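Local coordinates for protein putative nucleotide-diphospho-sugar transferase (Desulfovibrio desulfuricans subsp. desulfuricans, PDB 3CGX) that is a putative glycosyltransferase of the GT-A class, probably transferring a sugar from a nucleotide-diphospho-sugar donor, at residues Ala133-Ile146 against Trp163-Met176. Residues are numbered along the deposited sequence; the frame is centred on the assembly and turned at random.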
ATOM      1  N   ALA A 133      11.582   2.013 -13.885  1.00 22.46           N
ATOM      2  CA  ALA A 133      10.591   1.441 -12.971  1.00 25.13           C
ATOM      3  C   ALA A 133      11.186   1.125 -11.619  1.00 23.56           C
ATOM      4  O   ALA A 133      12.401   1.053 -11.445  1.00 23.13           O
ATOM      5  CB  ALA A 133       9.974   0.174 -13.582  1.00 22.81           C
ATOM      6  N   ALA A 134      10.289   1.013 -10.650  1.00 24.86           N
ATOM      7  CA  ALA A 134      10.605   0.643  -9.292  1.00 22.49           C
ATOM      8  C   ALA A 134       9.585  -0.397  -8.783  1.00 24.80           C
ATOM      9  O   ALA A 134       8.408  -0.409  -9.170  1.00 25.03           O
ATOM     10  CB  ALA A 134      10.609   1.883  -8.395  1.00 21.93           C
ATOM     11  N   ILE A 135      10.048  -1.285  -7.926  1.00 22.25           N
ATOM     12  CA  ILE A 135       9.183  -2.345  -7.381  1.00 22.95           C
ATOM     13  C   ILE A 135       9.663  -2.749  -5.999  1.00 23.30           C
ATOM     14  O   ILE A 135      10.862  -2.825  -5.760  1.00 23.54           O
ATOM     15  CB  ILE A 135       9.130  -3.566  -8.345  1.00 25.18           C
ATOM     16  CG1 ILE A 135       7.904  -4.452  -8.000  1.00 28.08           C
ATOM     17  CG2 ILE A 135      10.524  -4.339  -8.362  1.00 20.08           C
ATOM     18  CD1 ILE A 135       7.481  -5.421  -9.138  1.00 21.79           C
ATOM     19  N   GLY A 136       8.725  -2.937  -5.066  1.00 21.99           N
ATOM     20  CA  GLY A 136       9.076  -3.374  -3.743  1.00 22.94           C
ATOM     21  C   GLY A 136       8.487  -4.749  -3.502  1.00 23.33           C
ATOM     22  O   GLY A 136       7.254  -4.924  -3.527  1.00 24.42           O
ATOM     23  N   PRO A 137       9.366  -5.733  -3.305  1.00 24.84           N
ATOM     24  CA  PRO A 137       8.949  -7.123  -3.054  1.00 24.51           C
ATOM     25  C   PRO A 137       8.366  -7.291  -1.674  1.00 23.28           C
ATOM     26  O   PRO A 137       8.915  -6.791  -0.696  1.00 27.10           O
ATOM     27  CB  PRO A 137      10.252  -7.915  -3.171  1.00 24.90           C
ATOM     28  CG  PRO A 137      11.270  -6.948  -3.791  1.00 29.43           C
ATOM     29  CD  PRO A 137      10.826  -5.604  -3.373  1.00 25.02           C
ATOM     30  N   ALA A 138       7.244  -8.004  -1.613  1.00 27.68           N
ATOM     31  CA  ALA A 138       6.616  -8.371  -0.343  1.00 27.26           C
ATOM     32  C   ALA A 138       7.026  -9.810   0.003  1.00 29.29           C
ATOM     33  O   ALA A 138       7.315 -10.605  -0.889  1.00 30.17           O
ATOM     34  CB  ALA A 138       5.080  -8.247  -0.438  1.00 29.31           C
ATOM     35  N   PHE A 139       7.062 -10.133   1.287  1.00 31.63           N
ATOM     36  CA  PHE A 139       7.394 -11.499   1.741  1.00 33.75           C
ATOM     37  C   PHE A 139       6.422 -12.524   1.166  1.00 32.92           C
ATOM     38  O   PHE A 139       6.789 -13.659   0.941  1.00 36.21           O
ATOM     39  CB  PHE A 139       7.294 -11.619   3.243  1.00 37.03           C
ATOM     40  CG  PHE A 139       8.395 -10.962   4.015  1.00 40.06           C
ATOM     41  CD1 PHE A 139       9.172  -9.945   3.483  1.00 42.98           C
ATOM     42  CD2 PHE A 139       8.585 -11.313   5.355  1.00 52.66           C
ATOM     43  CE1 PHE A 139      10.177  -9.318   4.269  1.00 36.07           C
ATOM     44  CE2 PHE A 139       9.565 -10.698   6.125  1.00 52.07           C
ATOM     45  CZ  PHE A 139      10.361  -9.694   5.565  1.00 50.54           C
ATOM     46  N   ASP A 140       5.194 -12.108   0.894  1.00 34.15           N
ATOM     47  CA  ASP A 140       4.115 -13.034   0.462  1.00 35.72           C
ATOM     48  C   ASP A 140       4.116 -13.406  -1.038  1.00 33.60           C
ATOM     49  O   ASP A 140       3.266 -14.172  -1.498  1.00 34.97           O
ATOM     50  CB  ASP A 140       2.738 -12.479   0.830  1.00 35.71           C
ATOM     51  CG  ASP A 140       2.291 -11.333  -0.089  1.00 43.73           C
ATOM     52  OD1 ASP A 140       3.031 -10.954  -1.050  1.00 44.27           O
ATOM     53  OD2 ASP A 140       1.168 -10.838   0.142  1.00 53.59           O
ATOM     54  N   GLY A 141       5.043 -12.853  -1.794  1.00 30.91           N
ATOM     55  CA  GLY A 141       5.255 -13.270  -3.170  1.00 29.72           C
ATOM     56  C   GLY A 141       4.811 -12.258  -4.208  1.00 30.98           C
ATOM     57  O   GLY A 141       5.030 -12.431  -5.412  1.00 30.51           O
ATOM     58  N   GLY A 142       4.159 -11.210  -3.728  1.00 30.19           N
ATOM     59  CA  GLY A 142       3.740 -10.121  -4.585  1.00 29.83           C
ATOM     60  C   GLY A 142       4.635  -8.920  -4.366  1.00 27.85           C
ATOM     61  O   GLY A 142       5.820  -9.058  -4.074  1.00 27.32           O
ATOM     62  N   TYR A 143       4.044  -7.751  -4.517  1.00 29.89           N
ATOM     63  CA  TYR A 143       4.762  -6.471  -4.325  1.00 27.66           C
ATOM     64  C   TYR A 143       3.895  -5.453  -3.609  1.00 25.63           C
ATOM     65  O   TYR A 143       2.694  -5.433  -3.788  1.00 27.16           O
ATOM     66  CB  TYR A 143       5.292  -5.940  -5.654  1.00 28.13           C
ATOM     67  CG  TYR A 143       4.314  -5.767  -6.800  1.00 27.22           C
ATOM     68  CD1 TYR A 143       3.580  -4.588  -6.945  1.00 23.31           C
ATOM     69  CD2 TYR A 143       4.140  -6.773  -7.758  1.00 31.14           C
ATOM     70  CE1 TYR A 143       2.713  -4.424  -8.013  1.00 26.14           C
ATOM     71  CE2 TYR A 143       3.269  -6.604  -8.852  1.00 26.08           C
ATOM     72  CZ  TYR A 143       2.568  -5.421  -8.977  1.00 26.94           C
ATOM     73  OH  TYR A 143       1.713  -5.203 -10.047  1.00 27.45           O
ATOM     74  N   TYR A 144       4.527  -4.637  -2.778  1.00 24.58           N
ATOM     75  CA  TYR A 144       3.846  -3.651  -1.979  1.00 26.12           C
ATOM     76  C   TYR A 144       3.910  -2.258  -2.618  1.00 25.41           C
ATOM     77  O   TYR A 144       3.198  -1.326  -2.211  1.00 22.58           O
ATOM     78  CB  TYR A 144       4.436  -3.597  -0.570  1.00 26.32           C
ATOM     79  CG  TYR A 144       5.897  -3.139  -0.510  1.00 20.96           C
ATOM     80  CD1 TYR A 144       6.247  -1.761  -0.538  1.00 19.91           C
ATOM     81  CD2 TYR A 144       6.915  -4.055  -0.394  1.00 23.63           C
ATOM     82  CE1 TYR A 144       7.564  -1.340  -0.472  1.00 23.79           C
ATOM     83  CE2 TYR A 144       8.257  -3.630  -0.336  1.00 23.61           C
ATOM     84  CZ  TYR A 144       8.573  -2.280  -0.346  1.00 21.51           C
ATOM     85  OH  TYR A 144       9.914  -1.955  -0.306  1.00 21.84           O
ATOM     86  N   LEU A 145       4.805  -2.117  -3.587  1.00 22.70           N
ATOM     87  CA  LEU A 145       4.947  -0.868  -4.344  1.00 23.28           C
ATOM     88  C   LEU A 145       5.383  -1.136  -5.789  1.00 21.12           C
ATOM     89  O   LEU A 145       6.184  -2.036  -6.062  1.00 23.51           O
ATOM     90  CB  LEU A 145       5.930   0.094  -3.650  1.00 21.09           C
ATOM     91  CG  LEU A 145       6.235   1.487  -4.262  1.00 27.33           C
ATOM     92  CD1 LEU A 145       6.618   2.518  -3.144  1.00 23.96           C
ATOM     93  CD2 LEU A 145       7.326   1.432  -5.408  1.00 22.65           C
ATOM     94  N   ILE A 146       4.814  -0.368  -6.708  1.00 20.47           N
ATOM     95  CA  ILE A 146       5.261  -0.363  -8.110  1.00 20.89           C
ATOM     96  C   ILE A 146       5.270   1.091  -8.608  1.00 21.13           C
ATOM     97  O   ILE A 146       4.378   1.862  -8.282  1.00 21.92           O
ATOM     98  CB  ILE A 146       4.395  -1.287  -9.016  1.00 21.97           C
ATOM     99  CG1 ILE A 146       5.059  -1.405 -10.391  1.00 26.61           C
ATOM    100  CG2 ILE A 146       2.876  -0.859  -9.027  1.00 23.52           C
ATOM    101  CD1 ILE A 146       4.541  -2.612 -11.185  1.00 31.88           C
ATOM    102  N   TRP A 163      -3.994 -12.939 -10.608  1.00 47.40           N
ATOM    103  CA  TRP A 163      -4.214 -12.269  -9.312  1.00 48.48           C
ATOM    104  C   TRP A 163      -4.812 -13.275  -8.341  1.00 50.41           C
ATOM    105  O   TRP A 163      -5.771 -13.969  -8.664  1.00 51.67           O
ATOM    106  CB  TRP A 163      -5.055 -10.971  -9.455  1.00 47.03           C
ATOM    107  CG  TRP A 163      -4.400 -10.073 -10.454  1.00 42.84           C
ATOM    108  CD1 TRP A 163      -4.763  -9.902 -11.769  1.00 39.64           C
ATOM    109  CD2 TRP A 163      -3.187  -9.306 -10.268  1.00 40.50           C
ATOM    110  NE1 TRP A 163      -3.862  -9.057 -12.407  1.00 44.32           N
ATOM    111  CE2 TRP A 163      -2.905  -8.659 -11.507  1.00 35.15           C
ATOM    112  CE3 TRP A 163      -2.347  -9.062  -9.171  1.00 35.71           C
ATOM    113  CZ2 TRP A 163      -1.767  -7.864 -11.707  1.00 35.83           C
ATOM    114  CZ3 TRP A 163      -1.230  -8.223  -9.357  1.00 36.86           C
ATOM    115  CH2 TRP A 163      -0.976  -7.610 -10.613  1.00 34.55           C
ATOM    116  N   GLY A 164      -4.181 -13.381  -7.176  1.00 52.85           N
ATOM    117  CA  GLY A 164      -4.614 -14.281  -6.102  1.00 52.88           C
ATOM    118  C   GLY A 164      -4.404 -15.772  -6.322  1.00 52.59           C
ATOM    119  O   GLY A 164      -4.757 -16.582  -5.447  1.00 50.20           O
ATOM    120  N   GLU A 165      -3.833 -16.138  -7.476  1.00 53.53           N
ATOM    121  CA  GLU A 165      -3.657 -17.572  -7.860  1.00 53.87           C
ATOM    122  C   GLU A 165      -2.184 -17.999  -7.889  1.00 53.47           C
ATOM    123  O   GLU A 165      -1.859 -19.162  -8.151  1.00 51.13           O
ATOM    124  CB  GLU A 165      -4.324 -17.876  -9.220  1.00 52.55           C
ATOM    125  N   ALA A 166      -1.305 -17.036  -7.619  1.00 53.77           N
ATOM    126  CA  ALA A 166       0.146 -17.273  -7.608  1.00 53.33           C
ATOM    127  C   ALA A 166       0.954 -16.123  -6.971  1.00 52.20           C
ATOM    128  O   ALA A 166       0.392 -15.155  -6.443  1.00 52.49           O
ATOM    129  CB  ALA A 166       0.655 -17.553  -9.064  1.00 51.47           C
ATOM    130  N   ASP A 167       2.282 -16.264  -7.023  1.00 50.13           N
ATOM    131  CA  ASP A 167       3.226 -15.220  -6.589  1.00 46.22           C
ATOM    132  C   ASP A 167       3.471 -14.359  -7.823  1.00 41.54           C
ATOM    133  O   ASP A 167       3.965 -14.861  -8.843  1.00 39.22           O
ATOM    134  CB  ASP A 167       4.542 -15.820  -6.110  1.00 46.02           C
ATOM    135  CG  ASP A 167       4.417 -16.586  -4.796  1.00 51.02           C
ATOM    136  OD1 ASP A 167       3.479 -16.351  -3.993  1.00 44.17           O
ATOM    137  OD2 ASP A 167       5.307 -17.436  -4.564  1.00 59.17           O
ATOM    138  N   VAL A 168       3.133 -13.077  -7.733  1.00 36.78           N
ATOM    139  CA  VAL A 168       3.077 -12.205  -8.938  1.00 33.72           C
ATOM    140  C   VAL A 168       4.342 -11.376  -9.197  1.00 32.13           C
ATOM    141  O   VAL A 168       4.579 -10.864 -10.297  1.00 28.13           O
ATOM    142  CB  VAL A 168       1.803 -11.296  -8.918  1.00 34.34           C
ATOM    143  CG1 VAL A 168       0.547 -12.185  -8.958  1.00 38.37           C
ATOM    144  CG2 VAL A 168       1.758 -10.332  -7.708  1.00 29.60           C
ATOM    145  N   TYR A 169       5.188 -11.305  -8.197  1.00 29.09           N
ATOM    146  CA  TYR A 169       6.397 -10.502  -8.317  1.00 30.94           C
ATOM    147  C   TYR A 169       7.357 -10.927  -9.448  1.00 33.02           C
ATOM    148  O   TYR A 169       7.789 -10.109 -10.295  1.00 32.20           O
ATOM    149  CB  TYR A 169       7.118 -10.519  -6.967  1.00 31.67           C
ATOM    150  CG  TYR A 169       8.419  -9.784  -7.007  1.00 30.09           C
ATOM    151  CD1 TYR A 169       8.468  -8.394  -6.889  1.00 29.23           C
ATOM    152  CD2 TYR A 169       9.603 -10.477  -7.126  1.00 36.15           C
ATOM    153  CE1 TYR A 169       9.673  -7.737  -6.928  1.00 27.68           C
ATOM    154  CE2 TYR A 169      10.792  -9.835  -7.164  1.00 37.35           C
ATOM    155  CZ  TYR A 169      10.833  -8.484  -7.064  1.00 33.94           C
ATOM    156  OH  TYR A 169      12.062  -7.898  -7.105  1.00 31.31           O
ATOM    157  N   GLN A 170       7.689 -12.214  -9.477  1.00 35.45           N
ATOM    158  CA  GLN A 170       8.648 -12.722 -10.484  1.00 34.61           C
ATOM    159  C   GLN A 170       8.119 -12.550 -11.904  1.00 31.51           C
ATOM    160  O   GLN A 170       8.818 -12.033 -12.789  1.00 33.95           O
ATOM    161  CB  GLN A 170       9.043 -14.175 -10.187  1.00 38.98           C
ATOM    162  CG  GLN A 170      10.034 -14.277  -9.027  1.00 45.67           C
ATOM    163  CD  GLN A 170      11.388 -13.640  -9.364  1.00 48.67           C
ATOM    164  OE1 GLN A 170      11.791 -13.570 -10.540  1.00 56.73           O
ATOM    165  NE2 GLN A 170      12.106 -13.192  -8.328  1.00 53.48           N
ATOM    166  N   PRO A 171       6.886 -12.998 -12.152  1.00 30.05           N
ATOM    167  CA  PRO A 171       6.327 -12.789 -13.493  1.00 30.90           C
ATOM    168  C   PRO A 171       6.350 -11.307 -13.850  1.00 28.65           C
ATOM    169  O   PRO A 171       6.544 -10.943 -14.997  1.00 28.86           O
ATOM    170  CB  PRO A 171       4.873 -13.263 -13.366  1.00 33.43           C
ATOM    171  CG  PRO A 171       4.766 -13.964 -12.083  1.00 36.59           C
ATOM    172  CD  PRO A 171       5.971 -13.705 -11.246  1.00 33.01           C
ATOM    173  N   THR A 172       6.159 -10.446 -12.845  1.00 28.81           N
ATOM    174  CA  THR A 172       6.134  -9.001 -13.096  1.00 26.93           C
ATOM    175  C   THR A 172       7.524  -8.510 -13.480  1.00 25.34           C
ATOM    176  O   THR A 172       7.690  -7.812 -14.491  1.00 25.30           O
ATOM    177  CB  THR A 172       5.555  -8.223 -11.904  1.00 25.65           C
ATOM    178  OG1 THR A 172       4.185  -8.608 -11.688  1.00 24.67           O
ATOM    179  CG2 THR A 172       5.620  -6.712 -12.146  1.00 27.28           C
ATOM    180  N   VAL A 173       8.521  -8.898 -12.696  1.00 26.30           N
ATOM    181  CA  VAL A 173       9.890  -8.445 -12.942  1.00 30.05           C
ATOM    182  C   VAL A 173      10.341  -9.038 -14.273  1.00 30.88           C
ATOM    183  O   VAL A 173      11.110  -8.436 -14.999  1.00 30.73           O
ATOM    184  CB  VAL A 173      10.861  -8.787 -11.787  1.00 29.94           C
ATOM    185  CG1 VAL A 173      10.595  -7.880 -10.570  1.00 31.41           C
ATOM    186  CG2 VAL A 173      10.762 -10.233 -11.392  1.00 39.69           C
ATOM    187  N   GLU A 174       9.769 -10.189 -14.605  1.00 31.96           N
ATOM    188  CA  GLU A 174      10.075 -10.867 -15.875  1.00 31.83           C
ATOM    189  C   GLU A 174       9.516 -10.029 -17.047  1.00 32.95           C
ATOM    190  O   GLU A 174      10.238  -9.739 -17.996  1.00 36.35           O
ATOM    191  CB  GLU A 174       9.535 -12.301 -15.881  1.00 31.82           C
ATOM    192  N   LYS A 175       8.251  -9.611 -16.950  1.00 32.19           N
ATOM    193  CA  LYS A 175       7.633  -8.743 -17.967  1.00 32.06           C
ATOM    194  C   LYS A 175       8.408  -7.439 -18.092  1.00 32.15           C
ATOM    195  O   LYS A 175       8.567  -6.910 -19.188  1.00 30.57           O
ATOM    196  CB  LYS A 175       6.159  -8.463 -17.651  1.00 31.50           C
ATOM    197  CG  LYS A 175       5.218  -9.620 -18.009  1.00 39.56           C
ATOM    198  CD  LYS A 175       3.847  -9.542 -17.343  1.00 48.14           C
ATOM    199  CE  LYS A 175       2.873 -10.531 -18.031  1.00 54.88           C
ATOM    200  NZ  LYS A 175       1.690 -10.827 -17.159  1.00 63.69           N
HETATM  201  N   MSE A 176       8.926  -6.921 -16.971  1.00 32.19           N
HETATM  202  CA  MSE A 176       9.726  -5.676 -17.032  1.00 29.97           C
HETATM  203  C   MSE A 176      11.042  -5.891 -17.763  1.00 29.40           C
HETATM  204  O   MSE A 176      11.485  -5.028 -18.518  1.00 28.96           O
HETATM  205  CB  MSE A 176       9.987  -5.108 -15.646  1.00 29.14           C
HETATM  206  CG  MSE A 176       8.696  -4.671 -14.988  1.00 27.86           C
HETATM  207 SE   MSE A 176       8.979  -3.828 -13.233  0.75 34.18          SE
HETATM  208  CE  MSE A 176       9.580  -5.270 -12.124  1.00 35.29           C
TER
HETATM  209  O   HOH W   1       7.096 -14.246  -7.078  1.00 45.53           O
HETATM  210  O   HOH W   2       2.105  -6.872 -12.157  1.00 32.31           O
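With chi1 at 177° Tyr169 turns its ring away from its own amide, and Ile135 places CG1 likewise (chi1 -162°), so that Ile135 CG2 meets Tyr169 CE1 at 3.8 Å, obliquely to the ring. The pair illustrates how a helix packs on a beta-sheet, here a mixed sheet consistent with the GT-A fold: the helical segment 169-176 runs nearly antiparallel to strand 133-137, the two axes 10.4 Å apart at closest approach. Pro137 lays CB over one face of the Tyr169 ring in a CH-pi contact, 4.1 Å from the centroid, while Val173 CG1 of the helix itself covers the opposite face. Ile135 spreads across four helix residues; its CD1 touches Thr172 CG2 and lies 3.7 Å from Met176 CE, the methyl of a selenomethionine. Val183 of the neighbouring edge strand 183-185 also touches both Ile135 and Met176. Beyond the apolar patch, the hairpin loop joins the helix start through its backbone: Tyr169 N donates to Gly141 O in the carbonyl plane (3.0 Å, 163°). An Asx turn, Gly142 N to Asp140 OD1, braces this loop. Tyr143 CE2 meets Thr172 OG1 at 3.6 Å, its OH meets the indole edge at Trp163 CH2, and one water links Tyr143 OH to Thr172 OG1, lying 2.7 Å from each and donating to Thr172 OG1.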